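Local coordinates for protein cyclopropane mycolic acid synthase MmaA2 (Mycobacterium tuberculosis, PDB 1TPY) that makes cis-cyclopropanated mycolic acids for the mycobacterial cell envelope by transferring a methylene group from S-adenosyl-L-methionine to a double bond, at residues A14-S19 and K97-H102; L69-G74 and I133-A138; V91-S96 and R117-G122. All blocks are in the same frame, centred on the assembly; numbering follows the deposited sequence.

Interaction 1 (A14-S19 and K97-H102); sequences AHYDLS and KNQAAH. With SAH (S-adenosyl-L-homocysteine), chain C; 16A (cetyl-trimethyl-ammonium), chain D.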
loop_
_atom_site.group_PDB
_atom_site.type_symbol
_atom_site.label_atom_id
_atom_site.label_comp_id
_atom_site.label_asym_id
_atom_site.label_seq_id
_atom_site.Cartn_x
_atom_site.Cartn_y
_atom_site.Cartn_z
ATOM N N ALA A 14 8.554 -0.833 -12.607
ATOM C CA ALA A 14 7.858 -0.583 -13.868
ATOM C C ALA A 14 6.628 0.287 -13.632
ATOM O O ALA A 14 6.137 0.946 -14.545
ATOM C CB ALA A 14 7.449 -1.908 -14.517
ATOM N N HIS A 15 6.128 0.284 -12.403
ATOM C CA HIS A 15 4.970 1.103 -12.076
ATOM C C HIS A 15 5.348 2.393 -11.337
ATOM O O HIS A 15 5.107 3.493 -11.837
ATOM C CB HIS A 15 3.974 0.314 -11.215
ATOM C CG HIS A 15 2.679 1.030 -10.984
ATOM N ND1 HIS A 15 1.575 0.854 -11.792
ATOM C CD2 HIS A 15 2.328 1.962 -10.067
ATOM C CE1 HIS A 15 0.601 1.647 -11.382
ATOM N NE2 HIS A 15 1.032 2.331 -10.338
ATOM N N TYR A 16 5.952 2.260 -10.158
ATOM C CA TYR A 16 6.285 3.429 -9.347
ATOM C C TYR A 16 7.397 4.349 -9.819
ATOM O O TYR A 16 7.525 5.465 -9.316
ATOM C CB TYR A 16 6.557 3.003 -7.900
ATOM C CG TYR A 16 5.443 2.160 -7.343
ATOM C CD1 TYR A 16 5.500 0.769 -7.407
ATOM C CD2 TYR A 16 4.282 2.750 -6.848
ATOM C CE1 TYR A 16 4.427 -0.012 -6.998
ATOM C CE2 TYR A 16 3.203 1.978 -6.438
ATOM C CZ TYR A 16 3.280 0.602 -6.518
ATOM O OH TYR A 16 2.208 -0.156 -6.134
ATOM N N ASP A 17 8.207 3.905 -10.770
ATOM C CA ASP A 17 9.272 4.766 -11.265
ATOM C C ASP A 17 8.898 5.414 -12.595
ATOM O O ASP A 17 9.735 6.031 -13.250
ATOM C CB ASP A 17 10.581 3.980 -11.389
ATOM C CG ASP A 17 11.280 3.801 -10.046
ATOM O OD1 ASP A 17 12.251 3.026 -9.969
ATOM O OD2 ASP A 17 10.860 4.451 -9.066
ATOM N N LEU A 18 7.630 5.283 -12.978
ATOM C CA LEU A 18 7.140 5.872 -14.221
ATOM C C LEU A 18 7.505 7.357 -14.291
ATOM O O LEU A 18 8.106 7.816 -15.260
ATOM C CB LEU A 18 5.617 5.727 -14.310
ATOM C CG LEU A 18 4.998 6.303 -15.586
ATOM C CD1 LEU A 18 5.519 5.520 -16.790
ATOM C CD2 LEU A 18 3.483 6.227 -15.517
ATOM N N SER A 19 7.131 8.095 -13.253
ATOM C CA SER A 19 7.404 9.525 -13.170
ATOM C C SER A 19 6.652 10.142 -12.002
ATOM O O SER A 19 5.432 10.037 -11.921
ATOM C CB SER A 19 6.977 10.235 -14.457
ATOM O OG SER A 19 6.936 11.640 -14.267
ATOM N N LYS A 97 13.075 3.564 -7.158
ATOM C CA LYS A 97 14.174 4.524 -7.109
ATOM C C LYS A 97 13.649 5.939 -6.896
ATOM O O LYS A 97 14.194 6.692 -6.089
ATOM C CB LYS A 97 15.003 4.481 -8.395
ATOM C CG LYS A 97 16.162 3.496 -8.346
ATOM C CD LYS A 97 17.101 3.679 -9.536
ATOM C CE LYS A 97 16.579 2.989 -10.790
ATOM N NZ LYS A 97 16.668 1.498 -10.712
ATOM N N ASN A 98 12.598 6.303 -7.622
ATOM C CA ASN A 98 12.034 7.641 -7.482
ATOM C C ASN A 98 11.514 7.880 -6.072
ATOM O O ASN A 98 11.681 8.963 -5.517
ATOM C CB ASN A 98 10.905 7.864 -8.492
ATOM C CG ASN A 98 11.401 7.863 -9.922
ATOM O OD1 ASN A 98 12.606 7.935 -10.171
ATOM N ND2 ASN A 98 10.471 7.793 -10.874
ATOM N N GLN A 99 10.892 6.869 -5.481
ATOM C CA GLN A 99 10.367 7.025 -4.129
ATOM C C GLN A 99 11.494 7.178 -3.117
ATOM O O GLN A 99 11.396 7.973 -2.187
ATOM C CB GLN A 99 9.456 5.841 -3.773
ATOM C CG GLN A 99 8.084 5.925 -4.451
ATOM C CD GLN A 99 7.206 4.704 -4.211
ATOM O OE1 GLN A 99 6.003 4.711 -4.508
ATOM N NE2 GLN A 99 7.802 3.650 -3.688
ATOM N N ALA A 100 12.579 6.435 -3.311
ATOM C CA ALA A 100 13.712 6.513 -2.398
ATOM C C ALA A 100 14.282 7.928 -2.417
ATOM O O ALA A 100 14.465 8.546 -1.371
ATOM C CB ALA A 100 14.787 5.503 -2.804
ATOM N N ALA A 101 14.557 8.439 -3.613
ATOM C CA ALA A 101 15.101 9.786 -3.764
ATOM C C ALA A 101 14.174 10.824 -3.133
ATOM O O ALA A 101 14.619 11.714 -2.410
ATOM C CB ALA A 101 15.308 10.099 -5.245
ATOM N N HIS A 102 12.880 10.703 -3.415
ATOM C CA HIS A 102 11.882 11.625 -2.886
ATOM C C HIS A 102 11.782 11.565 -1.358
ATOM O O HIS A 102 11.801 12.597 -0.691
ATOM C CB HIS A 102 10.524 11.320 -3.521
ATOM C CG HIS A 102 9.404 12.167 -3.003
ATOM N ND1 HIS A 102 8.758 11.899 -1.816
ATOM C CD2 HIS A 102 8.813 13.274 -3.513
ATOM C CE1 HIS A 102 7.815 12.804 -1.618
ATOM N NE2 HIS A 102 7.828 13.651 -2.633
HETATM N N SAH C . 2.769 2.491 1.533
HETATM C CA SAH C . 2.677 3.598 0.581
HETATM C CB SAH C . 3.020 3.145 -0.862
HETATM C CG SAH C . 2.209 1.999 -1.466
HETATM S SD SAH C . 2.706 1.588 -3.161
HETATM C C SAH C . 1.283 4.225 0.607
HETATM O O SAH C . 0.392 3.650 1.258
HETATM O OXT SAH C . 1.090 5.275 -0.035
HETATM C "C5'" SAH C . 3.514 -0.020 -2.943
HETATM C "C4'" SAH C . 4.851 0.141 -2.204
HETATM O "O4'" SAH C . 5.368 -1.112 -1.694
HETATM C "C3'" SAH C . 5.959 0.734 -3.073
HETATM O "O3'" SAH C . 6.688 1.706 -2.302
HETATM C "C2'" SAH C . 6.808 -0.455 -3.420
HETATM O "O2'" SAH C . 8.145 -0.066 -3.781
HETATM C "C1'" SAH C . 6.720 -1.248 -2.158
HETATM N N9 SAH C . 7.104 -2.715 -2.293
HETATM C C8 SAH C . 6.657 -3.691 -3.126
HETATM N N7 SAH C . 7.190 -4.862 -2.984
HETATM C C5 SAH C . 8.095 -4.650 -1.939
HETATM C C6 SAH C . 9.019 -5.487 -1.257
HETATM N N6 SAH C . 9.180 -6.773 -1.555
HETATM N N1 SAH C . 9.772 -4.931 -0.249
HETATM C C2 SAH C . 9.615 -3.623 0.062
HETATM N N3 SAH C . 8.782 -2.739 -0.509
HETATM C C4 SAH C . 8.043 -3.332 -1.514
HETATM C C1 16A D . -5.710 0.986 -6.711
HETATM C C2 16A D . -5.222 -0.399 -7.134
HETATM C C3 16A D . -6.388 -1.402 -7.128
HETATM C C4 16A D . -6.035 -2.820 -7.554
HETATM C C5 16A D . -7.298 -3.694 -7.498
HETATM C C6 16A D . -7.107 -5.165 -7.900
HETATM C C7 16A D . -6.690 -5.491 -9.356
HETATM C C8 16A D . -6.050 -6.872 -9.636
HETATM C C9 16A D . -4.868 -7.302 -8.734
HETATM C C10 16A D . -3.585 -6.441 -8.817
HETATM C C11 16A D . -2.605 -6.562 -7.623
HETATM C C12 16A D . -1.586 -5.419 -7.493
HETATM C C13 16A D . -1.988 -4.409 -6.413
HETATM C C14 16A D . -1.019 -3.230 -6.361
HETATM C C15 16A D . -1.652 -2.161 -5.454
HETATM C C16 16A D . -0.765 -0.901 -5.510
HETATM N N1 16A D . -1.013 0.431 -4.807
HETATM C C17 16A D . -0.272 1.546 -4.913
HETATM C C18 16A D . -2.419 0.923 -5.074
HETATM C C19 16A D . -0.971 0.197 -3.313
#
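Where the backbone leaves helix 9-16 at Asp17, it runs up against the first turn of helix 97-108, with the CA atoms of Asp17 and Asn98 5.5 Å apart. The carboxylate of Asp17 thus sits at the N-terminal end of a helix of the Rossmann-like methyltransferase domain, where first-turn N-H groups lack acceptors within the helix. Its CG lies beside the backbone N (chi1 -79°), which turns both oxygens to this helix end. OD1 accepts from Lys97 N at 3.0 Å through its syn lone pair, while Asn98 N reaches OD2 at 2.9 Å from well above the carboxylate plane. OD2 also bonds to OG of Ser96, the N-cap residue, so two groups grip one oxygen. Aspartate suits the place, since its charge should be stabilised by the helix dipole.

Deeper in, Tyr16 and Gln99 line the pocket of S-adenosylhomocysteine (SAH) together. The Tyr16 ring is sandwiched between His15 on one face and the ribose C3' of SAH on the other, and its CE2 lies 3.3 Å from the sulfur, SD. Methyl C17 of the cetyl-trimethyl-ammonium comes to the ring edge, in its plane. The phenol OH bonds to His141 and stands 3.1 Å from C16 of that ligand, next to the quaternary nitrogen; a tyrosine suits the place, its ring lying against SAH and its hydroxyl beside the cationic head of the amphiphile. Gln99, extended beyond CG, passes obliquely by the ring, its amide plane tilted 41° to it. Its OE1 rests 3.5 Å from Tyr16 CD2 and, though buried, has no polar partner in the model; NE2, in contrast, donates to the ribose hydroxyl O3' of SAH at 2.6 Å.

Interaction 2 (L69-G74 and I133-A138); sequences LDIGCG and IVSIGA. With SAH (S-adenosyl-L-homocysteine), chain C; 16A (cetyl-trimethyl-ammonium), chain D.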
loop_
_atom_site.group_PDB
_atom_site.type_symbol
_atom_site.label_atom_id
_atom_site.label_comp_id
_atom_site.label_asym_id
_atom_site.label_seq_id
_atom_site.Cartn_x
_atom_site.Cartn_y
_atom_site.Cartn_z
ATOM N N LEU A 69 9.092 0.695 11.328
ATOM C CA LEU A 69 9.514 0.271 10.003
ATOM C C LEU A 69 8.306 0.324 9.069
ATOM O O LEU A 69 7.250 -0.225 9.379
ATOM C CB LEU A 69 10.056 -1.168 10.040
ATOM C CG LEU A 69 10.433 -1.775 8.680
ATOM C CD1 LEU A 69 11.597 -0.996 8.088
ATOM C CD2 LEU A 69 10.802 -3.241 8.825
ATOM N N ASP A 70 8.455 1.002 7.939
ATOM C CA ASP A 70 7.379 1.079 6.957
ATOM C C ASP A 70 7.845 0.282 5.743
ATOM O O ASP A 70 8.670 0.761 4.967
ATOM C CB ASP A 70 7.101 2.539 6.553
ATOM C CG ASP A 70 5.971 2.659 5.525
ATOM O OD1 ASP A 70 5.567 1.622 4.965
ATOM O OD2 ASP A 70 5.484 3.783 5.266
ATOM N N ILE A 71 7.333 -0.937 5.591
ATOM C CA ILE A 71 7.705 -1.786 4.463
ATOM C C ILE A 71 6.864 -1.401 3.249
ATOM O O ILE A 71 5.664 -1.683 3.193
ATOM C CB ILE A 71 7.494 -3.273 4.810
ATOM C CG1 ILE A 71 8.310 -3.616 6.065
ATOM C CG2 ILE A 71 7.908 -4.165 3.625
ATOM C CD1 ILE A 71 8.152 -5.050 6.538
ATOM N N GLY A 72 7.510 -0.758 2.278
ATOM C CA GLY A 72 6.818 -0.297 1.086
ATOM C C GLY A 72 6.280 1.091 1.383
ATOM O O GLY A 72 5.104 1.377 1.161
ATOM N N CYS A 73 7.169 1.947 1.886
ATOM C CA CYS A 73 6.857 3.316 2.300
ATOM C C CYS A 73 6.347 4.284 1.241
ATOM O O CYS A 73 5.895 5.380 1.573
ATOM C CB CYS A 73 8.088 3.935 2.968
ATOM S SG CYS A 73 9.518 4.067 1.865
ATOM N N GLY A 74 6.426 3.899 -0.024
ATOM C CA GLY A 74 5.959 4.792 -1.063
ATOM C C GLY A 74 6.714 6.105 -1.025
ATOM O O GLY A 74 7.946 6.111 -0.959
ATOM N N ILE A 133 5.774 -2.307 12.902
ATOM C CA ILE A 133 5.823 -2.343 11.453
ATOM C C ILE A 133 4.490 -1.951 10.842
ATOM O O ILE A 133 3.433 -2.417 11.274
ATOM C CB ILE A 133 6.171 -3.753 10.914
ATOM C CG1 ILE A 133 7.530 -4.216 11.439
ATOM C CG2 ILE A 133 6.198 -3.730 9.390
ATOM C CD1 ILE A 133 7.785 -5.694 11.206
ATOM N N VAL A 134 4.549 -1.070 9.850
ATOM C CA VAL A 134 3.358 -0.673 9.128
ATOM C C VAL A 134 3.646 -0.965 7.657
ATOM O O VAL A 134 4.755 -0.734 7.167
ATOM C CB VAL A 134 3.030 0.831 9.300
ATOM C CG1 VAL A 134 4.154 1.687 8.764
ATOM C CG2 VAL A 134 1.729 1.151 8.585
ATOM N N SER A 135 2.666 -1.519 6.968
ATOM C CA SER A 135 2.822 -1.818 5.554
ATOM C C SER A 135 1.459 -1.622 4.927
ATOM O O SER A 135 0.512 -2.351 5.223
ATOM C CB SER A 135 3.298 -3.256 5.337
ATOM O OG SER A 135 3.569 -3.466 3.964
ATOM N N ILE A 136 1.375 -0.627 4.059
ATOM C CA ILE A 136 0.129 -0.287 3.406
ATOM C C ILE A 136 0.245 -0.379 1.897
ATOM O O ILE A 136 1.023 0.351 1.284
ATOM C CB ILE A 136 -0.281 1.149 3.796
ATOM C CG1 ILE A 136 -0.391 1.248 5.320
ATOM C CG2 ILE A 136 -1.586 1.532 3.114
ATOM C CD1 ILE A 136 -0.463 2.664 5.835
ATOM N N GLY A 137 -0.530 -1.282 1.302
ATOM C CA GLY A 137 -0.523 -1.435 -0.142
ATOM C C GLY A 137 0.749 -1.989 -0.750
ATOM O O GLY A 137 0.981 -1.830 -1.945
ATOM N N ALA A 138 1.573 -2.650 0.054
ATOM C CA ALA A 138 2.814 -3.221 -0.454
ATOM C C ALA A 138 2.695 -4.735 -0.616
ATOM O O ALA A 138 3.200 -5.308 -1.578
ATOM C CB ALA A 138 3.968 -2.890 0.490
HETATM N N SAH C . 2.769 2.491 1.533
HETATM C CA SAH C . 2.677 3.598 0.581
HETATM C CB SAH C . 3.020 3.145 -0.862
HETATM C CG SAH C . 2.209 1.999 -1.466
HETATM S SD SAH C . 2.706 1.588 -3.161
HETATM C C SAH C . 1.283 4.225 0.607
HETATM O O SAH C . 0.392 3.650 1.258
HETATM O OXT SAH C . 1.090 5.275 -0.035
HETATM C "C5'" SAH C . 3.514 -0.020 -2.943
HETATM C "C4'" SAH C . 4.851 0.141 -2.204
HETATM O "O4'" SAH C . 5.368 -1.112 -1.694
HETATM C "C3'" SAH C . 5.959 0.734 -3.073
HETATM O "O3'" SAH C . 6.688 1.706 -2.302
HETATM C "C2'" SAH C . 6.808 -0.455 -3.420
HETATM O "O2'" SAH C . 8.145 -0.066 -3.781
HETATM C "C1'" SAH C . 6.720 -1.248 -2.158
HETATM N N9 SAH C . 7.104 -2.715 -2.293
HETATM C C8 SAH C . 6.657 -3.691 -3.126
HETATM N N7 SAH C . 7.190 -4.862 -2.984
HETATM C C5 SAH C . 8.095 -4.650 -1.939
HETATM C C6 SAH C . 9.019 -5.487 -1.257
HETATM N N6 SAH C . 9.180 -6.773 -1.555
HETATM N N1 SAH C . 9.772 -4.931 -0.249
HETATM C C2 SAH C . 9.615 -3.623 0.062
HETATM N N3 SAH C . 8.782 -2.739 -0.509
HETATM C C4 SAH C . 8.043 -3.332 -1.514
HETATM C C1 16A D . -5.710 0.986 -6.711
HETATM C C2 16A D . -5.222 -0.399 -7.134
HETATM C C3 16A D . -6.388 -1.402 -7.128
HETATM C C4 16A D . -6.035 -2.820 -7.554
HETATM C C5 16A D . -7.298 -3.694 -7.498
HETATM C C6 16A D . -7.107 -5.165 -7.900
HETATM C C7 16A D . -6.690 -5.491 -9.356
HETATM C C8 16A D . -6.050 -6.872 -9.636
HETATM C C9 16A D . -4.868 -7.302 -8.734
HETATM C C10 16A D . -3.585 -6.441 -8.817
HETATM C C11 16A D . -2.605 -6.562 -7.623
HETATM C C12 16A D . -1.586 -5.419 -7.493
HETATM C C13 16A D . -1.988 -4.409 -6.413
HETATM C C14 16A D . -1.019 -3.230 -6.361
HETATM C C15 16A D . -1.652 -2.161 -5.454
HETATM C C16 16A D . -0.765 -0.901 -5.510
HETATM N N1 16A D . -1.013 0.431 -4.807
HETATM C C17 16A D . -0.272 1.546 -4.913
HETATM C C18 16A D . -2.419 0.923 -5.074
HETATM C C19 16A D . -0.971 0.197 -3.313
HETATM O O HOH W 1 3.695 0.695 3.366
#
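Leu69 and Ile133, and next to them Asp70 and Val134, pair as neighbours in two parallel strands at the middle of the sheet. Val134 N gives a nearly straight bond (167°) to Leu69 O, and Val134 O in turn receives Ile71 N at 3.0 Å. Branched side chains fill the face carrying Leu69 and Ile133: CD1 of Ile71 rests 3.7 Å from CG2 of Ile133, and helix 147-157 covers them.

Beyond Ile71 the strands part. Ser135, with OG swung opposite its own backbone N (chi1 -174°), donates to Ile71 O at 2.9 Å, a side chain standing in for the next rung of the ladder. Ile136 N instead donates a hydrogen bond to a water at 2.8 Å, which lies within bonding distance of Asp70 OD1 and Gly72 O and so probably bridges the two strand ends. This opening, at the glycine-rich turn of a Rossmann-type fold, receives the amino-acid part of SAH. Gly72 has a positive phi and faces the methyl of Ala138, which a CB there would hit; Gly74 lies so close to SAH that it too must lack a side chain. Ala138, small in its turn, brings its CB to 3.1 Å from the ribose O4'.

The amino group of SAH donates to Gly72 O at 2.6 Å and to Ile136 O at 2.8 Å, one carbonyl from each strand end. Two carbonyls, with the carboxylate of Asp70 behind the shared water, would probably stabilise this amine as a positively charged ammonium.

Interaction 3 (V91-S96 and R117-G122); sequences VGLTLS and RVLLAG. With SAH (S-adenosyl-L-homocysteine), chain C.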
loop_
_atom_site.group_PDB
_atom_site.type_symbol
_atom_site.label_atom_id
_atom_site.label_comp_id
_atom_site.label_asym_id
_atom_site.label_seq_id
_atom_site.Cartn_x
_atom_site.Cartn_y
_atom_site.Cartn_z
ATOM N N VAL A 91 12.102 4.038 9.599
ATOM C CA VAL A 91 12.930 3.366 8.615
ATOM C C VAL A 91 11.971 2.902 7.536
ATOM O O VAL A 91 11.028 2.167 7.825
ATOM C CB VAL A 91 13.623 2.123 9.188
ATOM C CG1 VAL A 91 14.445 1.458 8.092
ATOM C CG2 VAL A 91 14.501 2.507 10.386
ATOM N N GLY A 92 12.205 3.331 6.302
ATOM C CA GLY A 92 11.329 2.937 5.220
ATOM C C GLY A 92 12.020 2.120 4.150
ATOM O O GLY A 92 13.189 2.355 3.833
ATOM N N LEU A 93 11.297 1.154 3.595
ATOM C CA LEU A 93 11.835 0.309 2.540
ATOM C C LEU A 93 10.969 0.460 1.300
ATOM O O LEU A 93 9.742 0.500 1.390
ATOM C CB LEU A 93 11.834 -1.162 2.968
ATOM C CG LEU A 93 12.461 -1.519 4.317
ATOM C CD1 LEU A 93 12.278 -3.020 4.572
ATOM C CD2 LEU A 93 13.941 -1.148 4.327
ATOM N N THR A 94 11.613 0.559 0.144
ATOM C CA THR A 94 10.900 0.667 -1.119
ATOM C C THR A 94 11.783 0.156 -2.254
ATOM O O THR A 94 13.009 0.234 -2.189
ATOM C CB THR A 94 10.471 2.117 -1.414
ATOM O OG1 THR A 94 9.797 2.160 -2.679
ATOM C CG2 THR A 94 11.683 3.046 -1.447
ATOM N N LEU A 95 11.151 -0.386 -3.284
ATOM C CA LEU A 95 11.871 -0.911 -4.427
ATOM C C LEU A 95 11.907 0.131 -5.536
ATOM O O LEU A 95 12.512 -0.079 -6.590
ATOM C CB LEU A 95 11.185 -2.182 -4.925
ATOM C CG LEU A 95 10.991 -3.283 -3.881
ATOM C CD1 LEU A 95 10.379 -4.504 -4.560
ATOM C CD2 LEU A 95 12.328 -3.640 -3.244
ATOM N N SER A 96 11.250 1.257 -5.281
ATOM C CA SER A 96 11.176 2.353 -6.242
ATOM C C SER A 96 12.308 3.364 -6.091
ATOM O O SER A 96 12.485 3.956 -5.029
ATOM C CB SER A 96 9.841 3.076 -6.096
ATOM O OG SER A 96 9.908 4.366 -6.674
ATOM N N ARG A 117 15.380 7.224 7.877
ATOM C CA ARG A 117 16.079 6.807 6.678
ATOM C C ARG A 117 15.186 5.955 5.793
ATOM O O ARG A 117 14.186 5.390 6.238
ATOM C CB ARG A 117 17.356 6.042 7.020
ATOM C CG ARG A 117 17.162 4.887 7.947
ATOM C CD ARG A 117 18.492 4.208 8.274
ATOM N NE ARG A 117 18.328 3.330 9.424
ATOM C CZ ARG A 117 18.536 2.016 9.419
ATOM N NH1 ARG A 117 18.345 1.332 10.533
ATOM N NH2 ARG A 117 18.945 1.389 8.320
ATOM N N VAL A 118 15.555 5.894 4.521
ATOM C CA VAL A 118 14.826 5.124 3.534
ATOM C C VAL A 118 15.862 4.292 2.800
ATOM O O VAL A 118 16.918 4.794 2.434
ATOM C CB VAL A 118 14.098 6.049 2.542
ATOM C CG1 VAL A 118 15.086 7.010 1.910
ATOM C CG2 VAL A 118 13.387 5.227 1.483
ATOM N N LEU A 119 15.572 3.012 2.618
ATOM C CA LEU A 119 16.489 2.130 1.919
ATOM C C LEU A 119 15.864 1.673 0.616
ATOM O O LEU A 119 14.660 1.414 0.561
ATOM C CB LEU A 119 16.810 0.891 2.768
ATOM C CG LEU A 119 17.743 1.028 3.980
ATOM C CD1 LEU A 119 17.045 1.744 5.117
ATOM C CD2 LEU A 119 18.165 -0.358 4.429
ATOM N N LEU A 120 16.665 1.616 -0.443
ATOM C CA LEU A 120 16.152 1.107 -1.702
ATOM C C LEU A 120 16.425 -0.377 -1.521
ATOM O O LEU A 120 17.514 -0.858 -1.828
ATOM C CB LEU A 120 16.930 1.633 -2.909
ATOM C CG LEU A 120 16.410 1.042 -4.233
ATOM C CD1 LEU A 120 15.008 1.575 -4.525
ATOM C CD2 LEU A 120 17.344 1.395 -5.372
ATOM N N ALA A 121 15.437 -1.088 -0.987
ATOM C CA ALA A 121 15.568 -2.514 -0.727
ATOM C C ALA A 121 14.220 -3.118 -0.343
ATOM O O ALA A 121 13.276 -2.401 -0.008
ATOM C CB ALA A 121 16.577 -2.737 0.403
ATOM N N GLY A 122 14.131 -4.439 -0.394
ATOM C CA GLY A 122 12.889 -5.089 -0.029
ATOM C C GLY A 122 12.974 -5.549 1.409
ATOM O O GLY A 122 14.035 -5.459 2.031
HETATM N N SAH C . 2.769 2.491 1.533
HETATM C CA SAH C . 2.677 3.598 0.581
HETATM C CB SAH C . 3.020 3.145 -0.862
HETATM C CG SAH C . 2.209 1.999 -1.466
HETATM S SD SAH C . 2.706 1.588 -3.161
HETATM C C SAH C . 1.283 4.225 0.607
HETATM O O SAH C . 0.392 3.650 1.258
HETATM O OXT SAH C . 1.090 5.275 -0.035
HETATM C "C5'" SAH C . 3.514 -0.020 -2.943
HETATM C "C4'" SAH C . 4.851 0.141 -2.204
HETATM O "O4'" SAH C . 5.368 -1.112 -1.694
HETATM C "C3'" SAH C . 5.959 0.734 -3.073
HETATM O "O3'" SAH C . 6.688 1.706 -2.302
HETATM C "C2'" SAH C . 6.808 -0.455 -3.420
HETATM O "O2'" SAH C . 8.145 -0.066 -3.781
HETATM C "C1'" SAH C . 6.720 -1.248 -2.158
HETATM N N9 SAH C . 7.104 -2.715 -2.293
HETATM C C8 SAH C . 6.657 -3.691 -3.126
HETATM N N7 SAH C . 7.190 -4.862 -2.984
HETATM C C5 SAH C . 8.095 -4.650 -1.939
HETATM C C6 SAH C . 9.019 -5.487 -1.257
HETATM N N6 SAH C . 9.180 -6.773 -1.555
HETATM N N1 SAH C . 9.772 -4.931 -0.249
HETATM C C2 SAH C . 9.615 -3.623 0.062
HETATM N N3 SAH C . 8.782 -2.739 -0.509
HETATM C C4 SAH C . 8.043 -3.332 -1.514
#
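Leu95 is wedged between protein and the adenine of SAH: its CD1 lies over the adenine face, 3.5 Å from C5, while CD2 presses on the peptide between Ala121 and Gly122, 3.5 Å from Gly122 N. A branched leucine can serve both surfaces at once. Gly122 itself brings CA to 3.1 Å from adenine N1, so close that any side chain would crowd the base.

Behind this pocket, strands 89-94 and 116-120 run parallel as the two strands of a beta-alpha-beta crossover, with helix 97-108 between them in the chain. Gly92 turns both its N and its O to the neighbouring strand, bonding to Arg117 O and, at 2.8 Å from its O, to Leu119 N, the residues that flank Val118. Thr94 N continues the ladder to Leu119 O, and the last rung, from Ala121 N to Thr94 O, is weak (128°). On one face Leu93 and Leu119 lie side by side, and Val91 sets CG2 over the guanidinium face of Arg117, 4.0 Å from NH1; that arginine, exposed on the outermost strand, forms a salt bridge with Glu128.

Thr94 points to the other face. Its CG2 meets Val118, while its OG1 accepts from Ser96 N in an ST turn. Thr94 OG1 also shares a hydrogen bond with SAH O2', on the ribose, at 3.0 Å. Leu95 N donates to the same SAH O2' at 3.1 Å.

Strand 67-71 of interaction 2 and strand 89-94 of interaction 3 are neighbours, so the two contacts span four adjacent strands of the parallel part of one mixed sheet, in the order 116-120, 89-94, 67-71, 132-136, their centres about 9 Å apart. Interaction 3 is nested in the chain loop closed by interaction 2; the segments of interaction 1 alternate with those of both. Interaction 1, centred about 11 Å from interaction 3 and 15 Å from interaction 2, brings helix 9-16 to the helix following strand 89-94; Asp17 and Ser96 join interactions 1 and 3. All three surround one SAH: interaction 2 holds its amino group, interaction 3 its adenosine, and interaction 1 borders its sulfur and ribose, beside the amphiphile.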